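Local coordinates for Cif-like 1 (Burkholderia cenocepacia, PDB 7JQY), which probably hydrolyses epoxides, as a Cif-like alpha/beta hydrolase that assembles into an octamer, at residues His39-Gly44 with Gln59-Trp64; Asp104-Val109 with Ala134-Glu139; Val128-Ala133 with Ala240-Lys245; Asp273-Val278 with Leu299-Glu304. The protein carries 1 engineered substitution. All coordinates share one frame; numbering follows the deposited sequence.

All four contacts tie elements around the central beta sheet of the alpha/beta hydrolase fold, but their chemistry follows their depth. Contact 1 is buried and mostly apolar, an indole from the loop after strand 50-54 laid against strand 37-43. Contacts 2 and 3 share helix 124-135: the turn that follows it meets helix 98-111 through a stacked and bridged arginine, while its middle meets the end of helix 231-241 through aromatic packing and a water, and the two touch where Phe-241 packs on Ala-134 and Gln-135. Contact 4, at strand 274-279, outermost in this chain's sheet, and the end of the modelled chain, is the most peripheral and relies on charge.

Contact 1: His39-Gly44 with Gln59-Trp64; sequences HYVTGG and QTWYTW
Within the alpha/beta hydrolase fold, the loop after strand 50-54 turns through a short 3-10 segment and lays Trp-61 against the side of strand 37-43 that carries His-39 and Val-41. The main touch is a CH-pi contact: CG2 of Val-41 sits 3.5 Å from the centroid of the five-membered ring of Trp-61, only 14° off its normal, and comes within 3.4 Å of Trp-61 CE2. A branched valine suits this place because CG2, turned anti to the carbonyl carbon, is presented squarely to the indole face, while CG1 reaches only the far rim near CZ3. His-39 approaches less directly. Its CE1 lies 3.8 Å from Trp-61 NE1, and the planes are inclined at 57°, so the rings meet obliquely. The imidazole is held by its nitrogens, ND1 with Asp-82 and NE2 with Arg-28, which fixes its rotation and leaves CE1 to meet the indole. On the loop, Thr-60 makes an ST turn, its OG1 accepting from the backbone N of Tyr-62 at 3.2 Å. Asp-82 also takes the backbone N of Trp-61, so one carboxylate positions both aromatic partners. Strand 37-43 lies between strands 26-32 and 77-82, whose Phe-26 and Ala-80 pack on Val-41 and Trp-61 respectively, and Met-13 of the second subunit packs against both residues.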
loop_
_atom_site.group_PDB
_atom_site.type_symbol
_atom_site.label_atom_id
_atom_site.label_comp_id
_atom_site.label_asym_id
_atom_site.label_seq_id
_atom_site.Cartn_x
_atom_site.Cartn_y
_atom_site.Cartn_z
ATOM N N HIS B 39 21.116 24.823 -6.724
ATOM C CA HIS B 39 22.139 24.122 -5.963
ATOM C C HIS B 39 23.289 23.729 -6.882
ATOM O O HIS B 39 23.076 23.354 -8.039
ATOM C CB HIS B 39 21.532 22.884 -5.298
ATOM C CG HIS B 39 22.533 21.968 -4.670
ATOM N ND1 HIS B 39 22.970 20.814 -5.287
ATOM C CD2 HIS B 39 23.158 22.014 -3.469
ATOM C CE1 HIS B 39 23.835 20.199 -4.500
ATOM N NE2 HIS B 39 23.965 20.906 -3.390
ATOM N N TYR B 40 24.512 23.827 -6.374
ATOM C CA TYR B 40 25.666 23.456 -7.173
ATOM C C TYR B 40 26.775 23.007 -6.248
ATOM O O TYR B 40 26.795 23.331 -5.055
ATOM C CB TYR B 40 26.161 24.600 -8.077
ATOM C CG TYR B 40 26.667 25.825 -7.334
ATOM C CD1 TYR B 40 25.777 26.723 -6.751
ATOM C CD2 TYR B 40 28.031 26.078 -7.211
ATOM C CE1 TYR B 40 26.232 27.846 -6.065
ATOM C CE2 TYR B 40 28.492 27.195 -6.532
ATOM C CZ TYR B 40 27.589 28.072 -5.960
ATOM O OH TYR B 40 28.045 29.179 -5.281
ATOM N N VAL B 41 27.699 22.249 -6.817
ATOM C CA VAL B 41 28.863 21.748 -6.104
ATOM C C VAL B 41 30.090 22.356 -6.762
ATOM O O VAL B 41 30.193 22.365 -7.995
ATOM C CB VAL B 41 28.902 20.207 -6.123
ATOM C CG1 VAL B 41 30.170 19.678 -5.493
ATOM C CG2 VAL B 41 27.695 19.668 -5.386
ATOM N N THR B 42 30.995 22.902 -5.951
ATOM C CA THR B 42 32.119 23.645 -6.496
ATOM C C THR B 42 33.408 23.301 -5.762
ATOM O O THR B 42 33.397 22.945 -4.580
ATOM C CB THR B 42 31.876 25.157 -6.443
ATOM O OG1 THR B 42 32.908 25.818 -7.185
ATOM C CG2 THR B 42 31.866 25.669 -4.987
ATOM N N GLY B 43 34.517 23.395 -6.497
ATOM C CA GLY B 43 35.852 23.145 -5.979
ATOM C C GLY B 43 36.899 23.635 -6.962
ATOM O O GLY B 43 36.584 24.121 -8.053
ATOM N N GLY B 44 38.164 23.499 -6.564
ATOM C CA GLY B 44 39.266 24.015 -7.347
ATOM C C GLY B 44 39.605 25.446 -6.953
ATOM O O GLY B 44 38.966 26.035 -6.073
ATOM N N GLN B 59 19.439 12.750 -14.019
ATOM C CA GLN B 59 20.722 12.909 -13.357
ATOM C C GLN B 59 20.702 14.132 -12.448
ATOM O O GLN B 59 19.728 14.884 -12.387
ATOM C CB GLN B 59 21.852 13.020 -14.388
ATOM C CG GLN B 59 21.788 11.913 -15.460
ATOM C CD GLN B 59 22.971 11.948 -16.388
ATOM O OE1 GLN B 59 23.259 12.975 -17.018
ATOM N NE2 GLN B 59 23.685 10.836 -16.465
ATOM N N THR B 60 21.793 14.282 -11.704
ATOM C CA THR B 60 22.107 15.458 -10.914
ATOM C C THR B 60 23.574 15.765 -11.159
ATOM O O THR B 60 24.232 15.093 -11.962
ATOM C CB THR B 60 21.859 15.226 -9.417
ATOM O OG1 THR B 60 22.742 14.195 -8.971
ATOM C CG2 THR B 60 20.411 14.848 -9.130
ATOM N N TRP B 61 24.102 16.743 -10.415
ATOM C CA TRP B 61 25.536 17.025 -10.453
ATOM C C TRP B 61 26.365 15.773 -10.205
ATOM O O TRP B 61 27.506 15.673 -10.678
ATOM C CB TRP B 61 25.887 18.092 -9.408
ATOM C CG TRP B 61 25.888 17.547 -8.008
ATOM C CD1 TRP B 61 24.851 17.573 -7.118
ATOM C CD2 TRP B 61 26.967 16.865 -7.347
ATOM N NE1 TRP B 61 25.216 16.949 -5.950
ATOM C CE2 TRP B 61 26.511 16.512 -6.060
ATOM C CE3 TRP B 61 28.274 16.523 -7.718
ATOM C CZ2 TRP B 61 27.314 15.836 -5.145
ATOM C CZ3 TRP B 61 29.073 15.854 -6.800
ATOM C CH2 TRP B 61 28.586 15.513 -5.533
ATOM N N TYR B 62 25.814 14.811 -9.456
ATOM C CA TYR B 62 26.565 13.636 -9.025
ATOM C C TYR B 62 27.142 12.849 -10.199
ATOM O O TYR B 62 28.055 12.039 -10.001
ATOM C CB TYR B 62 25.651 12.754 -8.165
ATOM C CG TYR B 62 26.270 11.482 -7.600
ATOM C CD1 TYR B 62 27.063 11.513 -6.457
ATOM C CD2 TYR B 62 26.031 10.244 -8.195
ATOM C CE1 TYR B 62 27.611 10.343 -5.926
ATOM C CE2 TYR B 62 26.566 9.078 -7.673
ATOM C CZ TYR B 62 27.361 9.131 -6.541
ATOM O OH TYR B 62 27.898 7.969 -6.026
ATOM N N THR B 63 26.632 13.060 -11.415
ATOM C CA THR B 63 27.154 12.315 -12.552
ATOM C C THR B 63 28.577 12.725 -12.920
ATOM O O THR B 63 29.284 11.939 -13.557
ATOM C CB THR B 63 26.214 12.453 -13.759
ATOM O OG1 THR B 63 26.518 11.429 -14.707
ATOM C CG2 THR B 63 26.352 13.806 -14.436
ATOM N N TRP B 64 29.030 13.900 -12.493
ATOM C CA TRP B 64 30.367 14.402 -12.781
ATOM C C TRP B 64 31.377 14.039 -11.702
ATOM O O TRP B 64 32.478 14.598 -11.694
ATOM C CB TRP B 64 30.335 15.923 -12.959
ATOM C CG TRP B 64 29.340 16.368 -13.988
ATOM C CD1 TRP B 64 28.133 16.937 -13.759
ATOM C CD2 TRP B 64 29.468 16.258 -15.408
ATOM N NE1 TRP B 64 27.497 17.204 -14.941
ATOM C CE2 TRP B 64 28.296 16.795 -15.974
ATOM C CE3 TRP B 64 30.461 15.756 -16.261
ATOM C CZ2 TRP B 64 28.085 16.846 -17.356
ATOM C CZ3 TRP B 64 30.250 15.810 -17.639
ATOM C CH2 TRP B 64 29.073 16.347 -18.168
#

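Contact 2: Asp104-Val109 with Ala134-Glu139; sequences DIRALV and AQWPTE
Extended from CG to NE and started with CG opposite the backbone N (chi1 -178°), Arg-106 reaches from its helix across to Trp-136, whose CG lies anti to its own carbonyl carbon, beside the backbone N, and so turns an indole face to the arginine. The guanidinium lies flat on the ring, the planes only 5° apart, with CZ 3.5 Å from the centroid of the five-membered ring of Trp-136 in a cation-pi stack. Further back along the chain, Arg-106 CD sits over the six-membered ring, 3.3 Å from Trp-136 CD2, so methylene and charge share one face of the indole; CB of Gln-135 lies over the opposite face. At its edge the same guanidinium grips Glu-139 side-on: NE donates to Glu-139 OE1 at 2.9 Å and a nearly straight 168°, and NH2 donates at 2.7 Å to Glu-139 OE2, which accepts with its syn lone pair. Arginine suits the place because its flat cation can stack and bridge at once, and the two bonds fix its rotation over the ring. Glu-139 OE1 has a second partner in His-110, one residue beyond 104-109. The contact thus joins helix 98-111 to the turn between helix 124-135 and strand 140-146, beside Tyr-132, which packs on Arg-106.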
loop_
_atom_site.group_PDB
_atom_site.type_symbol
_atom_site.label_atom_id
_atom_site.label_comp_id
_atom_site.label_asym_id
_atom_site.label_seq_id
_atom_site.Cartn_x
_atom_site.Cartn_y
_atom_site.Cartn_z
ATOM N N ASP B 104 19.257 30.868 -16.415
ATOM C CA ASP B 104 19.536 30.546 -15.019
ATOM C C ASP B 104 21.018 30.267 -14.818
ATOM O O ASP B 104 21.642 30.774 -13.877
ATOM C CB ASP B 104 18.717 29.336 -14.578
ATOM C CG ASP B 104 17.231 29.572 -14.662
ATOM O OD1 ASP B 104 16.497 28.583 -14.891
ATOM O OD2 ASP B 104 16.795 30.731 -14.477
ATOM N N ILE B 105 21.607 29.463 -15.705
ATOM C CA ILE B 105 23.013 29.119 -15.548
ATOM C C ILE B 105 23.877 30.361 -15.688
ATOM O O ILE B 105 24.874 30.530 -14.972
ATOM C CB ILE B 105 23.414 28.034 -16.563
ATOM C CG1 ILE B 105 22.489 26.829 -16.411
ATOM C CG2 ILE B 105 24.874 27.663 -16.375
ATOM C CD1 ILE B 105 22.403 26.331 -14.969
ATOM N N ARG B 106 23.496 31.262 -16.590
ATOM C CA ARG B 106 24.262 32.489 -16.768
ATOM C C ARG B 106 24.181 33.386 -15.534
ATOM O O ARG B 106 25.189 33.966 -15.118
ATOM C CB ARG B 106 23.779 33.226 -18.013
ATOM C CG ARG B 106 24.552 34.485 -18.305
ATOM C CD ARG B 106 24.192 35.010 -19.666
ATOM N NE ARG B 106 24.944 36.209 -20.002
ATOM C CZ ARG B 106 24.409 37.422 -20.056
ATOM N NH1 ARG B 106 23.141 37.602 -19.700
ATOM N NH2 ARG B 106 25.166 38.463 -20.383
ATOM N N ALA B 107 22.996 33.517 -14.941
ATOM C CA ALA B 107 22.863 34.368 -13.759
ATOM C C ALA B 107 23.716 33.859 -12.605
ATOM O O ALA B 107 24.329 34.652 -11.883
ATOM C CB ALA B 107 21.397 34.461 -13.337
ATOM N N LEU B 108 23.815 32.535 -12.454
ATOM C CA LEU B 108 24.629 31.958 -11.388
ATOM C C LEU B 108 26.117 32.162 -11.653
ATOM O O LEU B 108 26.883 32.437 -10.725
ATOM C CB LEU B 108 24.312 30.463 -11.258
ATOM C CG LEU B 108 25.119 29.562 -10.313
ATOM C CD1 LEU B 108 24.258 28.388 -9.860
ATOM C CD2 LEU B 108 26.413 29.050 -10.933
ATOM N N VAL B 109 26.544 32.034 -12.909
ATOM C CA VAL B 109 27.943 32.291 -13.241
ATOM C C VAL B 109 28.288 33.747 -12.968
ATOM O O VAL B 109 29.370 34.065 -12.458
ATOM C CB VAL B 109 28.225 31.925 -14.711
ATOM C CG1 VAL B 109 29.606 32.424 -15.115
ATOM C CG2 VAL B 109 28.092 30.421 -14.937
ATOM N N ALA B 134 24.542 29.852 -27.830
ATOM C CA ALA B 134 23.853 30.538 -28.917
ATOM C C ALA B 134 23.442 31.945 -28.506
ATOM O O ALA B 134 23.495 32.873 -29.322
ATOM C CB ALA B 134 22.631 29.735 -29.362
ATOM N N GLN B 135 23.040 32.126 -27.244
ATOM C CA GLN B 135 22.563 33.426 -26.780
ATOM C C GLN B 135 23.691 34.366 -26.365
ATOM O O GLN B 135 23.550 35.585 -26.504
ATOM C CB GLN B 135 21.584 33.245 -25.620
ATOM C CG GLN B 135 20.169 32.925 -26.064
ATOM C CD GLN B 135 19.328 32.359 -24.945
ATOM O OE1 GLN B 135 18.206 32.815 -24.698
ATOM N NE2 GLN B 135 19.862 31.355 -24.258
ATOM N N TRP B 136 24.795 33.844 -25.833
ATOM C CA TRP B 136 25.914 34.673 -25.380
ATOM C C TRP B 136 27.219 34.054 -25.862
ATOM O O TRP B 136 28.050 33.606 -25.065
ATOM C CB TRP B 136 25.885 34.836 -23.856
ATOM C CG TRP B 136 24.556 35.349 -23.392
ATOM C CD1 TRP B 136 24.125 36.642 -23.423
ATOM C CD2 TRP B 136 23.464 34.576 -22.872
ATOM N NE1 TRP B 136 22.839 36.726 -22.947
ATOM C CE2 TRP B 136 22.410 35.471 -22.601
ATOM C CE3 TRP B 136 23.282 33.217 -22.592
ATOM C CZ2 TRP B 136 21.191 35.053 -22.071
ATOM C CZ3 TRP B 136 22.068 32.804 -22.074
ATOM C CH2 TRP B 136 21.040 33.719 -21.820
ATOM N N PRO B 137 27.450 34.058 -27.177
ATOM C CA PRO B 137 28.620 33.345 -27.725
ATOM C C PRO B 137 29.961 33.881 -27.250
ATOM O O PRO B 137 30.919 33.105 -27.130
ATOM C CB PRO B 137 28.459 33.518 -29.243
ATOM C CG PRO B 137 27.073 34.070 -29.457
ATOM C CD PRO B 137 26.694 34.783 -28.214
ATOM N N THR B 138 30.080 35.188 -27.003
ATOM C CA THR B 138 31.352 35.728 -26.530
ATOM C C THR B 138 31.718 35.179 -25.157
ATOM O O THR B 138 32.902 35.127 -24.804
ATOM C CB THR B 138 31.318 37.258 -26.527
ATOM O OG1 THR B 138 30.339 37.721 -25.590
ATOM C CG2 THR B 138 30.973 37.785 -27.924
ATOM N N GLU B 139 30.718 34.776 -24.371
ATOM C CA GLU B 139 30.924 34.334 -22.998
ATOM C C GLU B 139 31.302 32.861 -22.874
ATOM O O GLU B 139 31.682 32.432 -21.781
ATOM C CB GLU B 139 29.664 34.612 -22.166
ATOM C CG GLU B 139 29.308 36.086 -22.116
ATOM C CD GLU B 139 28.068 36.378 -21.295
ATOM O OE1 GLU B 139 27.745 35.574 -20.391
ATOM O OE2 GLU B 139 27.423 37.424 -21.551
#

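Contact 3: Val128-Ala133 with Ala240-Lys245; sequences VAYAYA and AFMKHK
Tyr-130 and Phe-241 lie alongside each other, pointing opposite ways, the phenol reaching the start of the phenylalanine side chain. Tyr-130 CE2 lies 3.8 Å from Phe-241 CB, while further along the same side of the Phe-241 ring CE2 stands 4.0 Å from CB of Ala-131. The small alanine lets the ring settle close to the helix backbone. Met-242, crossing the phenol at about a right angle, brings its CG to 3.3 Å from Tyr-130 OH, so the hydroxyl is bordered by carbon from both residues. A water 2.6 Å from Tyr-130 OH, in the plane of the ring, is hydrogen-bonded to it and also to the backbone O of His-244 at 2.8 Å. With CG of Tyr-130 anti to the backbone N (chi1 168°), the ring extends toward the type I turn from Phe-241 to His-244, which begins at the last residue of helix 231-241. One shell further out, Phe-238 of that helix meets the Tyr-130 ring edge-to-face, and Leu-246, Leu-270 and, from strand 140-146, Met-145 pack on the phenol. Tyrosine therefore serves both sides of the interface: its ring supplies apolar surface between the helices, and its hydroxyl, through one water, links helix 124-135 to a backbone carbonyl of the turn.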
loop_
_atom_site.group_PDB
_atom_site.type_symbol
_atom_site.label_atom_id
_atom_site.label_comp_id
_atom_site.label_asym_id
_atom_site.label_seq_id
_atom_site.Cartn_x
_atom_site.Cartn_y
_atom_site.Cartn_z
ATOM N N VAL B 128 20.739 22.968 -22.792
ATOM C CA VAL B 128 20.994 24.204 -22.061
ATOM C C VAL B 128 22.351 24.784 -22.444
ATOM O O VAL B 128 22.484 25.985 -22.705
ATOM C CB VAL B 128 20.899 23.944 -20.547
ATOM C CG1 VAL B 128 20.979 25.256 -19.771
ATOM C CG2 VAL B 128 19.617 23.192 -20.218
ATOM N N ALA B 129 23.379 23.936 -22.494
ATOM C CA ALA B 129 24.713 24.429 -22.822
ATOM C C ALA B 129 24.754 25.029 -24.223
ATOM O O ALA B 129 25.396 26.061 -24.445
ATOM C CB ALA B 129 25.746 23.309 -22.688
ATOM N N TYR B 130 24.067 24.400 -25.183
ATOM C CA TYR B 130 24.028 24.961 -26.529
ATOM C C TYR B 130 23.290 26.292 -26.546
ATOM O O TYR B 130 23.759 27.264 -27.150
ATOM C CB TYR B 130 23.371 23.980 -27.505
ATOM C CG TYR B 130 23.059 24.631 -28.834
ATOM C CD1 TYR B 130 24.078 24.970 -29.717
ATOM C CD2 TYR B 130 21.752 24.937 -29.194
ATOM C CE1 TYR B 130 23.801 25.579 -30.932
ATOM C CE2 TYR B 130 21.466 25.548 -30.397
ATOM C CZ TYR B 130 22.494 25.867 -31.263
ATOM O OH TYR B 130 22.210 26.477 -32.461
ATOM N N ALA B 131 22.133 26.355 -25.878
ATOM C CA ALA B 131 21.374 27.601 -25.807
ATOM C C ALA B 131 22.165 28.694 -25.106
ATOM O O ALA B 131 22.010 29.874 -25.430
ATOM C CB ALA B 131 20.040 27.371 -25.097
ATOM N N TYR B 132 23.024 28.320 -24.160
ATOM C CA TYR B 132 23.921 29.293 -23.547
ATOM C C TYR B 132 24.873 29.868 -24.587
ATOM O O TYR B 132 25.002 31.091 -24.719
ATOM C CB TYR B 132 24.698 28.624 -22.407
ATOM C CG TYR B 132 25.339 29.555 -21.382
ATOM C CD1 TYR B 132 25.891 30.784 -21.749
ATOM C CD2 TYR B 132 25.407 29.186 -20.043
ATOM C CE1 TYR B 132 26.478 31.620 -20.810
ATOM C CE2 TYR B 132 25.992 30.012 -19.100
ATOM C CZ TYR B 132 26.523 31.225 -19.487
ATOM O OH TYR B 132 27.108 32.032 -18.539
ATOM N N ALA B 133 25.521 28.994 -25.369
ATOM C CA ALA B 133 26.470 29.460 -26.373
ATOM C C ALA B 133 25.778 30.225 -27.492
ATOM O O ALA B 133 26.352 31.171 -28.039
ATOM C CB ALA B 133 27.254 28.282 -26.946
ATOM N N ALA B 240 15.839 28.383 -34.904
ATOM C CA ALA B 240 16.254 29.770 -35.073
ATOM C C ALA B 240 17.696 29.979 -34.631
ATOM O O ALA B 240 18.444 30.733 -35.264
ATOM C CB ALA B 240 15.310 30.699 -34.304
ATOM N N PHE B 241 18.112 29.315 -33.550
ATOM C CA PHE B 241 19.485 29.461 -33.076
ATOM C C PHE B 241 20.499 28.980 -34.115
ATOM O O PHE B 241 21.607 29.524 -34.205
ATOM C CB PHE B 241 19.685 28.667 -31.776
ATOM C CG PHE B 241 19.121 29.326 -30.530
ATOM C CD1 PHE B 241 18.891 30.700 -30.475
ATOM C CD2 PHE B 241 18.837 28.559 -29.404
ATOM C CE1 PHE B 241 18.385 31.289 -29.320
ATOM C CE2 PHE B 241 18.327 29.134 -28.246
ATOM C CZ PHE B 241 18.103 30.503 -28.201
ATOM N N MET B 242 20.140 27.993 -34.926
ATOM C CA MET B 242 21.101 27.372 -35.837
ATOM C C MET B 242 21.280 28.126 -37.142
ATOM O O MET B 242 21.893 27.599 -38.073
ATOM C CB MET B 242 20.672 25.944 -36.149
ATOM C CG MET B 242 21.190 24.918 -35.180
ATOM S SD MET B 242 20.504 23.319 -35.609
ATOM C CE MET B 242 18.770 23.716 -35.506
ATOM N N LYS B 243 20.827 29.356 -37.229
ATOM C CA LYS B 243 21.072 30.106 -38.414
ATOM C C LYS B 243 22.468 30.677 -38.307
ATOM O O LYS B 243 23.072 30.985 -39.291
ATOM C CB LYS B 243 20.127 31.285 -38.534
ATOM C CG LYS B 243 18.668 30.991 -38.350
ATOM C CD LYS B 243 18.205 29.953 -39.318
ATOM C CE LYS B 243 16.716 29.748 -39.234
ATOM N NZ LYS B 243 16.299 28.537 -39.962
ATOM N N HIS B 244 22.981 30.791 -37.100
ATOM C CA HIS B 244 24.259 31.403 -36.788
ATOM C C HIS B 244 25.051 30.292 -36.123
ATOM O O HIS B 244 24.793 29.942 -34.970
ATOM C CB HIS B 244 24.063 32.602 -35.864
ATOM C CG HIS B 244 23.152 33.660 -36.413
ATOM N ND1 HIS B 244 23.475 34.428 -37.513
ATOM C CD2 HIS B 244 21.942 34.102 -35.991
ATOM C CE1 HIS B 244 22.503 35.291 -37.749
ATOM N NE2 HIS B 244 21.561 35.115 -36.839
ATOM N N LYS B 245 25.981 29.709 -36.856
ATOM C CA LYS B 245 26.744 28.620 -36.286
ATOM C C LYS B 245 27.682 29.176 -35.224
ATOM O O LYS B 245 28.122 30.329 -35.294
ATOM C CB LYS B 245 27.490 27.873 -37.387
ATOM C CG LYS B 245 26.511 27.209 -38.359
ATOM C CD LYS B 245 26.954 25.831 -38.813
ATOM C CE LYS B 245 27.989 25.904 -39.917
ATOM N NZ LYS B 245 28.126 24.612 -40.650
HETATM O O HOH W 1 24.143 27.342 -34.051
#

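Contact 4: Asp273-Val278 with Leu299-Glu304; sequences DVRGAV and LDFFRE
Arg-275 and Glu-304 meet in a salt bridge between the strand outermost in this chain's sheet and the last modelled residue. NH2 of Arg-275 donates at 2.9 Å to the syn lone pair of Glu-304 OE2, though the oxygen stands 27° out of the guanidinium plane and the bond is bent to 137°. NE of Arg-275 adds a weak bond to the same OE2 at 3.3 Å. Asp-273, two residues back, completes a charge network: its OD1 takes weak bonds from both NH1 and NH2 of Arg-275, and its backbone O accepts another weak one from NH1. Val-250 O, on the neighbouring strand, is a further partner of NH1. Bends at chi2 and chi3 fold the arginine back so that it can reach both carboxylates. Beside the charges, Phe-301 brings CE1 over one face of the guanidinium, toward its rim and 3.7 Å from Arg-275 CD, with the planes 47° apart; Leu-251 packs on both. Arginine suits this border, its CD methylene against the CE1 side of Phe-301 and its several N-H groups shared among acceptors. One cation between two carboxylates probably offsets their mutual repulsion, joining strand 274-279 to the C-terminal end of helix 291-303 and the residue after it by several modest bonds.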
loop_
_atom_site.group_PDB
_atom_site.type_symbol
_atom_site.label_atom_id
_atom_site.label_comp_id
_atom_site.label_asym_id
_atom_site.label_seq_id
_atom_site.Cartn_x
_atom_site.Cartn_y
_atom_site.Cartn_z
ATOM N N ASP B 273 33.709 25.224 -35.899
ATOM C CA ASP B 273 34.972 24.657 -35.432
ATOM C C ASP B 273 34.637 23.476 -34.524
ATOM O O ASP B 273 34.461 23.634 -33.314
ATOM C CB ASP B 273 35.805 25.723 -34.702
ATOM C CG ASP B 273 37.157 25.201 -34.256
ATOM O OD1 ASP B 273 37.519 24.075 -34.662
ATOM O OD2 ASP B 273 37.861 25.916 -33.511
ATOM N N VAL B 274 34.564 22.284 -35.108
ATOM C CA VAL B 274 34.128 21.095 -34.386
ATOM C C VAL B 274 35.163 19.998 -34.560
ATOM O O VAL B 274 35.695 19.792 -35.655
ATOM C CB VAL B 274 32.747 20.593 -34.865
ATOM C CG1 VAL B 274 32.304 19.401 -34.036
ATOM C CG2 VAL B 274 31.716 21.696 -34.794
ATOM N N ARG B 275 35.425 19.279 -33.474
ATOM C CA ARG B 275 36.266 18.096 -33.468
ATOM C C ARG B 275 35.616 17.109 -32.515
ATOM O O ARG B 275 34.894 17.503 -31.592
ATOM C CB ARG B 275 37.715 18.402 -33.051
ATOM C CG ARG B 275 37.978 18.392 -31.555
ATOM C CD ARG B 275 37.654 19.740 -30.934
ATOM N NE ARG B 275 38.603 20.774 -31.339
ATOM C CZ ARG B 275 38.263 21.905 -31.951
ATOM N NH1 ARG B 275 36.994 22.150 -32.245
ATOM N NH2 ARG B 275 39.194 22.795 -32.276
ATOM N N GLY B 276 35.827 15.820 -32.765
ATOM C CA GLY B 276 35.131 14.827 -31.975
ATOM C C GLY B 276 35.886 13.526 -31.847
ATOM O O GLY B 276 36.906 13.293 -32.499
ATOM N N ALA B 277 35.362 12.679 -30.965
ATOM C CA ALA B 277 35.884 11.345 -30.751
ATOM C C ALA B 277 34.740 10.470 -30.276
ATOM O O ALA B 277 33.729 10.960 -29.761
ATOM C CB ALA B 277 37.028 11.340 -29.737
ATOM N N VAL B 278 34.916 9.164 -30.429
ATOM C CA VAL B 278 33.924 8.188 -30.001
ATOM C C VAL B 278 34.572 7.303 -28.953
ATOM O O VAL B 278 35.647 6.739 -29.192
ATOM C CB VAL B 278 33.403 7.340 -31.175
ATOM C CG1 VAL B 278 32.672 6.123 -30.644
ATOM C CG2 VAL B 278 32.501 8.164 -32.083
ATOM N N LEU B 299 40.498 17.625 -20.932
ATOM C CA LEU B 299 41.734 18.342 -20.641
ATOM C C LEU B 299 42.495 18.680 -21.920
ATOM O O LEU B 299 43.023 19.793 -22.049
ATOM C CB LEU B 299 42.598 17.539 -19.663
ATOM C CG LEU B 299 42.014 17.577 -18.239
ATOM C CD1 LEU B 299 42.762 16.691 -17.258
ATOM C CD2 LEU B 299 41.960 19.013 -17.734
ATOM N N ASP B 300 42.539 17.746 -22.883
ATOM C CA ASP B 300 43.184 18.027 -24.164
ATOM C C ASP B 300 42.483 19.155 -24.899
ATOM O O ASP B 300 43.131 20.037 -25.472
ATOM C CB ASP B 300 43.139 16.785 -25.050
ATOM C CG ASP B 300 44.327 15.903 -24.878
ATOM O OD1 ASP B 300 45.382 16.435 -24.479
ATOM O OD2 ASP B 300 44.206 14.689 -25.118
ATOM N N PHE B 301 41.154 19.166 -24.845
ATOM C CA PHE B 301 40.368 20.193 -25.508
ATOM C C PHE B 301 40.557 21.557 -24.856
ATOM O O PHE B 301 40.537 22.580 -25.548
ATOM C CB PHE B 301 38.903 19.764 -25.494
ATOM C CG PHE B 301 37.979 20.720 -26.168
ATOM C CD1 PHE B 301 38.283 21.234 -27.414
ATOM C CD2 PHE B 301 36.782 21.069 -25.574
ATOM C CE1 PHE B 301 37.417 22.095 -28.043
ATOM C CE2 PHE B 301 35.912 21.935 -26.198
ATOM C CZ PHE B 301 36.231 22.449 -27.433
ATOM N N PHE B 302 40.762 21.598 -23.538
ATOM C CA PHE B 302 40.827 22.870 -22.831
ATOM C C PHE B 302 42.214 23.510 -22.847
ATOM O O PHE B 302 42.335 24.672 -22.463
ATOM C CB PHE B 302 40.370 22.680 -21.378
ATOM C CG PHE B 302 38.889 22.424 -21.223
ATOM C CD1 PHE B 302 38.008 22.675 -22.265
ATOM C CD2 PHE B 302 38.376 21.934 -20.029
ATOM C CE1 PHE B 302 36.652 22.441 -22.119
ATOM C CE2 PHE B 302 37.023 21.700 -19.879
ATOM C CZ PHE B 302 36.161 21.953 -20.927
ATOM N N ARG B 303 43.226 22.773 -23.267
ATOM C CA ARG B 303 44.591 23.248 -23.335
ATOM C C ARG B 303 44.859 23.838 -24.705
ATOM O O ARG B 303 45.464 24.883 -24.821
ATOM C CB ARG B 303 45.562 22.108 -23.094
ATOM C CG ARG B 303 45.847 21.777 -21.648
ATOM C CD ARG B 303 46.508 20.410 -21.503
ATOM N NE ARG B 303 46.028 19.685 -20.335
ATOM C CZ ARG B 303 46.654 18.673 -19.756
ATOM N NH1 ARG B 303 47.803 18.253 -20.206
ATOM N NH2 ARG B 303 46.136 18.079 -18.714
ATOM N N GLU B 304 44.393 23.116 -25.712
ATOM C CA GLU B 304 44.440 23.413 -27.136
ATOM C C GLU B 304 44.549 24.881 -27.486
ATOM O O GLU B 304 43.582 25.489 -27.911
ATOM C CB GLU B 304 43.150 22.889 -27.763
ATOM C CG GLU B 304 43.287 22.197 -29.097
ATOM C CD GLU B 304 41.962 21.701 -29.650
ATOM O OE1 GLU B 304 41.585 20.563 -29.369
ATOM O OE2 GLU B 304 41.303 22.455 -30.388
#